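Local coordinates for protein 4-alpha-glucanotransferase (Aquifex aeolicus, PDB 1TZ7) that belongs to the amylomaltase family and is built as a single chain around a barrel of eight parallel strands, with a small antiparallel sheet besides, at residues V63-P68 with D226-P231; E175-E180 with G249-L254; D306-F311 with D360-L365. One frame throughout, in Å; residues are numbered along the deposited sequence.

Interaction 1 of 3, residues V63-P68 with D226-P231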
loop_
_atom_site.group_PDB
_atom_site.type_symbol
_atom_site.label_atom_id
_atom_site.label_comp_id
_atom_site.label_asym_id
_atom_site.label_seq_id
_atom_site.Cartn_x
_atom_site.Cartn_y
_atom_site.Cartn_z
ATOM N N VAL A 63 -4.760 3.380 3.327
ATOM C CA VAL A 63 -4.917 2.549 2.157
ATOM C C VAL A 63 -3.660 1.715 1.951
ATOM O O VAL A 63 -2.630 1.965 2.575
ATOM C CB VAL A 63 -5.172 3.409 0.882
ATOM C CG1 VAL A 63 -6.544 4.063 0.942
ATOM C CG2 VAL A 63 -4.071 4.474 0.708
ATOM N N LEU A 64 -3.751 0.722 1.076
ATOM C CA LEU A 64 -2.570 -0.009 0.620
ATOM C C LEU A 64 -1.982 0.722 -0.601
ATOM O O LEU A 64 -2.561 1.705 -1.071
ATOM C CB LEU A 64 -2.940 -1.460 0.272
ATOM C CG LEU A 64 -3.878 -2.164 1.273
ATOM C CD1 LEU A 64 -4.292 -3.522 0.759
ATOM C CD2 LEU A 64 -3.215 -2.286 2.641
ATOM N N PRO A 65 -0.837 0.261 -1.105
ATOM C CA PRO A 65 -0.214 0.897 -2.270
ATOM C C PRO A 65 -1.170 0.987 -3.456
ATOM O O PRO A 65 -1.954 0.072 -3.691
ATOM C CB PRO A 65 0.969 -0.028 -2.586
ATOM C CG PRO A 65 1.277 -0.696 -1.297
ATOM C CD PRO A 65 -0.047 -0.884 -0.618
ATOM N N LEU A 66 -1.094 2.086 -4.189
ATOM C CA LEU A 66 -2.023 2.355 -5.285
ATOM C C LEU A 66 -1.384 1.977 -6.618
ATOM O O LEU A 66 -1.906 2.301 -7.677
ATOM C CB LEU A 66 -2.407 3.849 -5.292
ATOM C CG LEU A 66 -3.679 4.271 -4.538
ATOM C CD1 LEU A 66 -3.880 3.476 -3.269
ATOM C CD2 LEU A 66 -3.633 5.770 -4.231
ATOM N N ASN A 67 -0.249 1.283 -6.555
ATOM C CA ASN A 67 0.509 0.939 -7.757
ATOM C C ASN A 67 -0.228 -0.117 -8.604
ATOM O O ASN A 67 -1.017 -0.900 -8.076
ATOM C CB ASN A 67 1.899 0.422 -7.376
ATOM C CG ASN A 67 2.704 1.430 -6.570
ATOM O OD1 ASN A 67 3.474 1.054 -5.696
ATOM N ND2 ASN A 67 2.528 2.731 -6.873
ATOM N N PRO A 68 0.032 -0.129 -9.911
ATOM C CA PRO A 68 -0.644 -1.067 -10.822
ATOM C C PRO A 68 -0.414 -2.525 -10.433
ATOM O O PRO A 68 0.707 -2.912 -10.108
ATOM C CB PRO A 68 -0.011 -0.763 -12.194
ATOM C CG PRO A 68 1.191 0.090 -11.909
ATOM C CD PRO A 68 0.979 0.750 -10.619
ATOM N N ASP A 226 1.097 3.828 1.581
ATOM C CA ASP A 226 1.925 2.677 1.871
ATOM C C ASP A 226 3.025 2.559 0.823
ATOM O O ASP A 226 2.745 2.465 -0.373
ATOM C CB ASP A 226 1.069 1.413 1.876
ATOM C CG ASP A 226 1.749 0.248 2.568
ATOM O OD1 ASP A 226 1.026 -0.629 3.103
ATOM O OD2 ASP A 226 2.993 0.118 2.629
ATOM N N LEU A 227 4.273 2.575 1.280
ATOM C CA LEU A 227 5.435 2.491 0.387
ATOM C C LEU A 227 6.118 1.151 0.551
ATOM O O LEU A 227 6.776 0.909 1.561
ATOM C CB LEU A 227 6.435 3.607 0.711
ATOM C CG LEU A 227 6.341 4.861 -0.147
ATOM C CD1 LEU A 227 5.109 5.656 0.226
ATOM C CD2 LEU A 227 7.602 5.708 0.005
ATOM N N PRO A 228 5.973 0.273 -0.437
ATOM C CA PRO A 228 6.706 -0.989 -0.440
ATOM C C PRO A 228 8.207 -0.750 -0.414
ATOM O O PRO A 228 8.675 0.202 -1.019
ATOM C CB PRO A 228 6.282 -1.639 -1.767
ATOM C CG PRO A 228 5.015 -0.969 -2.134
ATOM C CD PRO A 228 5.110 0.414 -1.620
ATOM N N MET A 229 8.946 -1.605 0.284
ATOM C CA MET A 229 10.394 -1.464 0.369
ATOM C C MET A 229 11.003 -1.542 -1.024
ATOM O O MET A 229 11.853 -0.733 -1.386
ATOM C CB MET A 229 10.980 -2.558 1.253
ATOM C CG MET A 229 12.520 -2.658 1.221
ATOM S SD MET A 229 13.369 -1.130 1.719
ATOM C CE MET A 229 13.042 -1.117 3.470
ATOM N N TYR A 230 10.541 -2.523 -1.798
ATOM C CA TYR A 230 11.197 -2.940 -3.041
ATOM C C TYR A 230 10.207 -2.861 -4.204
ATOM O O TYR A 230 9.016 -3.113 -4.027
ATOM C CB TYR A 230 11.659 -4.395 -2.927
ATOM C CG TYR A 230 12.818 -4.645 -1.983
ATOM C CD1 TYR A 230 12.677 -5.503 -0.892
ATOM C CD2 TYR A 230 14.055 -4.058 -2.198
ATOM C CE1 TYR A 230 13.735 -5.751 -0.034
ATOM C CE2 TYR A 230 15.119 -4.298 -1.345
ATOM C CZ TYR A 230 14.953 -5.150 -0.264
ATOM O OH TYR A 230 16.004 -5.393 0.582
ATOM N N PRO A 231 10.704 -2.549 -5.400
ATOM C CA PRO A 231 9.949 -2.795 -6.628
ATOM C C PRO A 231 10.066 -4.247 -7.033
ATOM O O PRO A 231 10.936 -4.951 -6.512
ATOM C CB PRO A 231 10.655 -1.907 -7.650
ATOM C CG PRO A 231 12.071 -1.876 -7.193
ATOM C CD PRO A 231 12.027 -1.964 -5.675
HETATM O O HOH W 1 -1.037 0.128 4.356
HETATM O O HOH W 2 -0.560 3.740 -0.672
#

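Interaction 2 of 3, residues E175-E180 with G249-L254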
loop_
_atom_site.group_PDB
_atom_site.type_symbol
_atom_site.label_atom_id
_atom_site.label_comp_id
_atom_site.label_asym_id
_atom_site.label_seq_id
_atom_site.Cartn_x
_atom_site.Cartn_y
_atom_site.Cartn_z
ATOM N N GLU A 175 19.440 -2.995 -26.944
ATOM C CA GLU A 175 19.562 -1.544 -27.020
ATOM C C GLU A 175 18.458 -0.837 -26.227
ATOM O O GLU A 175 18.712 0.161 -25.562
ATOM C CB GLU A 175 19.537 -1.080 -28.476
ATOM C CG GLU A 175 20.494 0.062 -28.767
ATOM C CD GLU A 175 20.939 0.092 -30.206
ATOM O OE1 GLU A 175 20.172 0.594 -31.052
ATOM O OE2 GLU A 175 22.056 -0.389 -30.495
ATOM N N LEU A 176 17.236 -1.358 -26.306
ATOM C CA LEU A 176 16.126 -0.835 -25.498
ATOM C C LEU A 176 16.259 -1.281 -24.039
ATOM O O LEU A 176 15.901 -0.548 -23.121
ATOM C CB LEU A 176 14.783 -1.303 -26.065
ATOM C CG LEU A 176 14.462 -0.860 -27.496
ATOM C CD1 LEU A 176 13.239 -1.595 -28.019
ATOM C CD2 LEU A 176 14.253 0.645 -27.565
ATOM N N LYS A 177 16.778 -2.489 -23.845
ATOM C CA LYS A 177 16.951 -3.067 -22.513
ATOM C C LYS A 177 17.906 -2.223 -21.661
ATOM O O LYS A 177 17.684 -2.039 -20.465
ATOM C CB LYS A 177 17.486 -4.501 -22.639
ATOM C CG LYS A 177 17.754 -5.202 -21.322
ATOM C CD LYS A 177 18.297 -6.611 -21.555
ATOM C CE LYS A 177 18.803 -7.238 -20.272
ATOM N NZ LYS A 177 19.651 -8.433 -20.536
ATOM N N ARG A 178 18.966 -1.716 -22.289
ATOM C CA ARG A 178 19.998 -0.961 -21.581
ATOM C C ARG A 178 19.800 0.542 -21.771
ATOM O O ARG A 178 20.648 1.339 -21.384
ATOM C CB ARG A 178 21.389 -1.372 -22.078
ATOM C CG ARG A 178 21.637 -2.876 -22.057
ATOM C CD ARG A 178 22.980 -3.276 -21.481
ATOM N NE ARG A 178 23.102 -4.725 -21.352
ATOM C CZ ARG A 178 24.214 -5.356 -20.982
ATOM N NH1 ARG A 178 25.317 -4.667 -20.700
ATOM N NH2 ARG A 178 24.225 -6.682 -20.896
ATOM N N ARG A 179 18.676 0.917 -22.381
ATOM C CA ARG A 179 18.274 2.319 -22.491
ATOM C C ARG A 179 19.328 3.165 -23.221
ATOM O O ARG A 179 19.702 4.242 -22.760
ATOM C CB ARG A 179 17.990 2.905 -21.099
ATOM C CG ARG A 179 16.787 2.280 -20.405
ATOM C CD ARG A 179 16.566 2.773 -18.983
ATOM N NE ARG A 179 16.520 4.235 -18.905
ATOM C CZ ARG A 179 15.467 4.977 -19.248
ATOM N NH1 ARG A 179 15.527 6.297 -19.142
ATOM N NH2 ARG A 179 14.352 4.403 -19.696
ATOM N N GLU A 180 19.797 2.670 -24.359
ATOM C CA GLU A 180 20.639 3.469 -25.244
ATOM C C GLU A 180 19.860 4.682 -25.743
ATOM O O GLU A 180 18.699 4.566 -26.138
ATOM C CB GLU A 180 21.127 2.630 -26.433
ATOM C CG GLU A 180 22.640 2.445 -26.482
ATOM C CD GLU A 180 23.128 1.351 -25.550
ATOM O OE1 GLU A 180 22.972 0.161 -25.896
ATOM O OE2 GLU A 180 23.668 1.681 -24.473
ATOM N N GLY A 249 26.316 -8.323 -15.133
ATOM C CA GLY A 249 26.579 -7.686 -16.414
ATOM C C GLY A 249 25.379 -7.687 -17.358
ATOM O O GLY A 249 25.217 -6.768 -18.162
ATOM N N ASP A 250 24.540 -8.723 -17.258
ATOM C CA ASP A 250 23.366 -8.859 -18.135
ATOM C C ASP A 250 22.095 -8.236 -17.511
ATOM O O ASP A 250 20.995 -8.388 -18.048
ATOM C CB ASP A 250 23.112 -10.340 -18.454
ATOM C CG ASP A 250 24.325 -11.022 -19.068
ATOM O OD1 ASP A 250 24.814 -10.544 -20.115
ATOM O OD2 ASP A 250 24.857 -12.039 -18.573
ATOM N N LEU A 251 22.263 -7.542 -16.380
ATOM C CA LEU A 251 21.139 -6.897 -15.667
ATOM C C LEU A 251 20.140 -7.919 -15.077
ATOM O O LEU A 251 18.995 -7.572 -14.765
ATOM C CB LEU A 251 20.400 -5.909 -16.588
ATOM C CG LEU A 251 21.269 -4.861 -17.305
ATOM C CD1 LEU A 251 20.403 -3.948 -18.152
ATOM C CD2 LEU A 251 22.088 -4.047 -16.308
ATOM N N LYS A 252 20.582 -9.163 -14.923
ATOM C CA LYS A 252 19.855 -10.145 -14.118
ATOM C C LYS A 252 20.262 -10.005 -12.650
ATOM O O LYS A 252 21.406 -9.673 -12.354
ATOM C CB LYS A 252 20.148 -11.568 -14.610
ATOM C CG LYS A 252 19.213 -12.050 -15.709
ATOM C CD LYS A 252 19.456 -13.524 -16.042
ATOM C CE LYS A 252 18.807 -13.914 -17.360
ATOM N NZ LYS A 252 19.263 -15.252 -17.833
ATOM N N PRO A 253 19.327 -10.259 -11.732
ATOM C CA PRO A 253 19.601 -10.117 -10.301
ATOM C C PRO A 253 20.773 -10.980 -9.849
ATOM O O PRO A 253 20.818 -12.168 -10.155
ATOM C CB PRO A 253 18.294 -10.587 -9.641
ATOM C CG PRO A 253 17.258 -10.448 -10.698
ATOM C CD PRO A 253 17.947 -10.706 -11.989
ATOM N N LEU A 254 21.715 -10.369 -9.141
ATOM C CA LEU A 254 22.805 -11.096 -8.503
ATOM C C LEU A 254 22.368 -11.572 -7.113
ATOM O O LEU A 254 22.752 -12.649 -6.669
ATOM C CB LEU A 254 24.041 -10.189 -8.392
ATOM C CG LEU A 254 25.416 -10.853 -8.233
ATOM C CD1 LEU A 254 25.717 -11.819 -9.383
ATOM C CD2 LEU A 254 26.499 -9.782 -8.140
#

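Interaction 3 of 3, residues D306-F311 with D360-L365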
loop_
_atom_site.group_PDB
_atom_site.type_symbol
_atom_site.label_atom_id
_atom_site.label_comp_id
_atom_site.label_asym_id
_atom_site.label_seq_id
_atom_site.Cartn_x
_atom_site.Cartn_y
_atom_site.Cartn_z
ATOM N N ASP A 306 6.948 0.148 4.546
ATOM C CA ASP A 306 6.924 -1.302 4.540
ATOM C C ASP A 306 8.325 -1.887 4.803
ATOM O O ASP A 306 9.310 -1.442 4.231
ATOM C CB ASP A 306 6.390 -1.788 3.190
ATOM C CG ASP A 306 6.451 -3.279 3.041
ATOM O OD1 ASP A 306 5.714 -3.983 3.768
ATOM O OD2 ASP A 306 7.203 -3.847 2.207
ATOM N N HIS A 307 8.385 -2.889 5.680
ATOM C CA HIS A 307 9.642 -3.543 6.041
ATOM C C HIS A 307 10.712 -2.511 6.472
ATOM O O HIS A 307 11.842 -2.510 5.960
ATOM C CB HIS A 307 10.163 -4.403 4.876
ATOM C CG HIS A 307 11.218 -5.379 5.284
ATOM N ND1 HIS A 307 11.082 -6.201 6.383
ATOM C CD2 HIS A 307 12.435 -5.656 4.755
ATOM C CE1 HIS A 307 12.166 -6.947 6.509
ATOM N NE2 HIS A 307 13.002 -6.638 5.534
ATOM N N PHE A 308 10.339 -1.646 7.415
ATOM C CA PHE A 308 11.219 -0.573 7.882
ATOM C C PHE A 308 12.597 -1.100 8.322
ATOM O O PHE A 308 13.599 -0.435 8.141
ATOM C CB PHE A 308 10.565 0.184 9.044
ATOM C CG PHE A 308 11.441 1.238 9.647
ATOM C CD1 PHE A 308 11.487 2.515 9.104
ATOM C CD2 PHE A 308 12.237 0.955 10.755
ATOM C CE1 PHE A 308 12.301 3.492 9.654
ATOM C CE2 PHE A 308 13.059 1.940 11.311
ATOM C CZ PHE A 308 13.086 3.203 10.759
ATOM N N ARG A 309 12.628 -2.296 8.898
ATOM C CA ARG A 309 13.870 -2.850 9.437
ATOM C C ARG A 309 14.935 -3.034 8.337
ATOM O O ARG A 309 16.130 -3.099 8.624
ATOM C CB ARG A 309 13.601 -4.184 10.148
ATOM C CG ARG A 309 13.379 -5.372 9.206
ATOM C CD ARG A 309 14.611 -6.229 8.989
ATOM N NE ARG A 309 15.134 -6.778 10.248
ATOM C CZ ARG A 309 16.316 -6.443 10.792
ATOM N NH1 ARG A 309 16.696 -6.991 11.934
ATOM N NH2 ARG A 309 17.110 -5.560 10.194
ATOM N N GLY A 310 14.486 -3.114 7.083
ATOM C CA GLY A 310 15.389 -3.216 5.945
ATOM C C GLY A 310 16.310 -2.006 5.757
ATOM O O GLY A 310 17.325 -2.100 5.073
ATOM N N PHE A 311 15.949 -0.870 6.357
ATOM C CA PHE A 311 16.780 0.335 6.277
ATOM C C PHE A 311 17.978 0.244 7.231
ATOM O O PHE A 311 18.968 0.950 7.063
ATOM C CB PHE A 311 15.948 1.580 6.593
ATOM C CG PHE A 311 14.881 1.880 5.563
ATOM C CD1 PHE A 311 13.540 1.913 5.921
ATOM C CD2 PHE A 311 15.222 2.133 4.239
ATOM C CE1 PHE A 311 12.559 2.189 4.979
ATOM C CE2 PHE A 311 14.241 2.407 3.295
ATOM C CZ PHE A 311 12.908 2.435 3.672
ATOM N N ASP A 360 17.140 -4.298 18.538
ATOM C CA ASP A 360 17.345 -3.009 19.200
ATOM C C ASP A 360 18.017 -1.995 18.263
ATOM O O ASP A 360 17.798 -0.802 18.386
ATOM C CB ASP A 360 18.188 -3.189 20.467
ATOM C CG ASP A 360 17.377 -3.725 21.641
ATOM O OD1 ASP A 360 17.990 -4.151 22.641
ATOM O OD2 ASP A 360 16.128 -3.759 21.649
ATOM N N GLU A 361 18.836 -2.488 17.333
ATOM C CA GLU A 361 19.413 -1.636 16.292
ATOM C C GLU A 361 18.318 -0.968 15.485
ATOM O O GLU A 361 18.402 0.217 15.182
ATOM C CB GLU A 361 20.303 -2.447 15.357
ATOM C CG GLU A 361 21.551 -3.002 16.008
ATOM C CD GLU A 361 21.530 -4.513 16.107
ATOM O OE1 GLU A 361 20.649 -5.051 16.814
ATOM O OE2 GLU A 361 22.394 -5.162 15.477
ATOM N N VAL A 362 17.285 -1.740 15.140
ATOM C CA VAL A 362 16.153 -1.222 14.375
ATOM C C VAL A 362 15.363 -0.219 15.193
ATOM O O VAL A 362 14.994 0.838 14.693
ATOM C CB VAL A 362 15.198 -2.362 13.919
ATOM C CG1 VAL A 362 13.977 -1.788 13.195
ATOM C CG2 VAL A 362 15.935 -3.351 13.019
ATOM N N ARG A 363 15.100 -0.556 16.459
ATOM C CA ARG A 363 14.337 0.331 17.344
ATOM C C ARG A 363 15.080 1.654 17.551
ATOM O O ARG A 363 14.469 2.708 17.596
ATOM C CB ARG A 363 14.082 -0.343 18.694
ATOM C CG ARG A 363 13.093 -1.500 18.636
ATOM C CD ARG A 363 12.848 -2.180 19.987
ATOM N NE ARG A 363 13.339 -3.557 20.000
ATOM C CZ ARG A 363 12.571 -4.638 19.856
ATOM N NH1 ARG A 363 11.255 -4.520 19.689
ATOM N NH2 ARG A 363 13.122 -5.845 19.880
ATOM N N TYR A 364 16.405 1.583 17.660
ATOM C CA TYR A 364 17.215 2.783 17.820
ATOM C C TYR A 364 17.158 3.675 16.591
ATOM O O TYR A 364 17.088 4.879 16.713
ATOM C CB TYR A 364 18.661 2.431 18.116
ATOM C CG TYR A 364 19.492 3.638 18.477
ATOM C CD1 TYR A 364 19.345 4.259 19.712
ATOM C CD2 TYR A 364 20.412 4.174 17.575
ATOM C CE1 TYR A 364 20.097 5.374 20.050
ATOM C CE2 TYR A 364 21.170 5.291 17.904
ATOM C CZ TYR A 364 21.006 5.886 19.148
ATOM O OH TYR A 364 21.748 6.990 19.489
ATOM N N LEU A 365 17.195 3.071 15.403
ATOM C CA LEU A 365 17.078 3.836 14.154
ATOM C C LEU A 365 15.742 4.551 14.105
ATOM O O LEU A 365 15.678 5.736 13.831
ATOM C CB LEU A 365 17.225 2.918 12.934
ATOM C CG LEU A 365 17.047 3.592 11.561
ATOM C CD1 LEU A 365 18.172 4.584 11.295
ATOM C CD2 LEU A 365 16.976 2.550 10.454
#

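Interaction 1 of 3, residues V63-P68 with D226-P231
Pro65 and Asp226 form the tight part of this contact, with CA atoms 5.0 Å apart and no direct hydrogen bond between the segments. The two side chains run alongside each other in one direction. Pro65 CD rests 3.6 Å from Asp226 CB, and Pro65 CG comes equally near the carbonyl of the same residue, at 3.6 Å from Asp226 O. The carboxylate carbon of Asp226 lies alongside Pro65 CD because chi1 (-163°) swings it opposite the main-chain nitrogen. Two residues on, Pro228 adds the second apolar touch: its CG lies 3.8 Å from Pro65 CG, so the two rings meet through their CG corners. Further along, packing thins, and Asn67 OD1 approaches Pro228 CG only to 4.4 Å; the amide nitrogen of Asn67 is spent on Ala85 O.

The looser side, toward Val63 and Leu64, is bridged by water although every touching residue is buried. One water accepts from Asp226 N at 2.8 Å and gives a weak bond to Leu64 O. Another lies 3.0 Å from Val63 O and also reaches Asp226 OD1. That carboxylate oxygen has a further hydrogen bond to Tyr78 OH, so its position is set by more than the proline packing. Val63 is still backbone-bonded to Val224, which places the water-bridged part of the contact just where strands 60-62 and 222-227 give way to their following loops. Such a junction is characteristic of the C-terminal rim of a (beta/alpha)8 barrel, where neighbouring parallel strands end and their loops diverge.

Interaction 2 of 3, residues E175-E180 with G249-L254
Gly249 opens the loop's meeting with Arg178, the residue at which the helix ending at Lys177 leaves helical backbone angles. That helix end is a Schellman motif: Glu180 N bonds to Glu175 O at 3.0 Å, Arg179 N makes a weaker bond to Leu176 O, and Arg179, the C-prime residue, has positive phi (59°). Gly249 O lies 2.9 Å from Arg178 NH2, but the angle is too poor for a hydrogen bond, though the positive group probably still favours the carbonyl oxygen.

Asp250 supplies the polar link. Its O accepts from Lys177 NZ at 2.8 Å, with a C=O...N angle of 144° and the donor tilted 23° from the carbonyl plane. Lys177 reaches it on a fully extended chain, and its ammonium also has a long, weak ion pair with Glu174. The carboxylate of Asp250 contributes less: OD1 stands 4.0 Å from Arg178 NH2, a long salt bridge at the edge of the guanidinium and in its plane.

Leu251 is the apolar element, directed at the helix end. Its CD1 methyl lies 4.0 Å from Lys177 O and 4.2 Å from Arg178 CG, while Trp169 and Pro242 pack on the same side chain from other loops. Past it the loop turns away from the helix, and Lys252 N donates to Asp248 OD2, the oxygen that also takes a weak bond from Asp250 N.

Interaction 3 of 3, residues D306-F311 with D360-L365
Arg309 and Val362 bring their CA atoms within 5.7 Å where the 3-10 turn 308-311, held by Phe311 N to Phe308 O at 3.0 Å, meets the first turns of helix 360-368. Val362 points at the turn and packs both methyls on Arg309 CB, CG1 at 3.9 Å and CG2 at 3.8 Å. CG2 also lies over one face of the guanidinium, 3.6 Å from its plane and off-centre. The arginine folds back to offer that face: chi1 of 76° tucks CG in over the main chain, and the chain bends again at chi2 and chi3.

Phe308 runs past Val362 in the opposite direction, presenting its edge to Val362 O near the ring plane. At the ring's tip, Phe308 CZ meets Leu365 CD2 at 4.0 Å, and the same methyl lies 4.1 Å from Phe311 CB.

No hydrogen bond crosses between the segments. Arg309 is instead fixed by Phe357 O at NE and by Glu312 and Ala313 O at NH2. The contact is therefore probably held mainly by van der Waals packing: helix meets turn through methyls, rings and a guanidinium face whose charge is answered elsewhere.

Overall arrangement
Interactions 1 and 2 alternate along the chain, 63-68 and 175-180 preceding 226-231 and 249-254, and interaction 3 follows both. Interactions 1 and 3, centres 18 Å apart, share the barrel: strands 222-227 and 302-305 are sheet neighbours, and their loops touch through a probable hydrogen bond from Asp306 N to Leu227 O (3.1 Å) and packing of Met229 on Phe311. Interaction 2 lies peripherally, 24 Å from interaction 1 and 31 Å from interaction 3 (centres). Interactions 1 and 3 thus tie successive loops at one barrel end, while interaction 2 fastens a surface helix to the loop entering strand 255-259, which pairs with 313-318, the strand following 306-311.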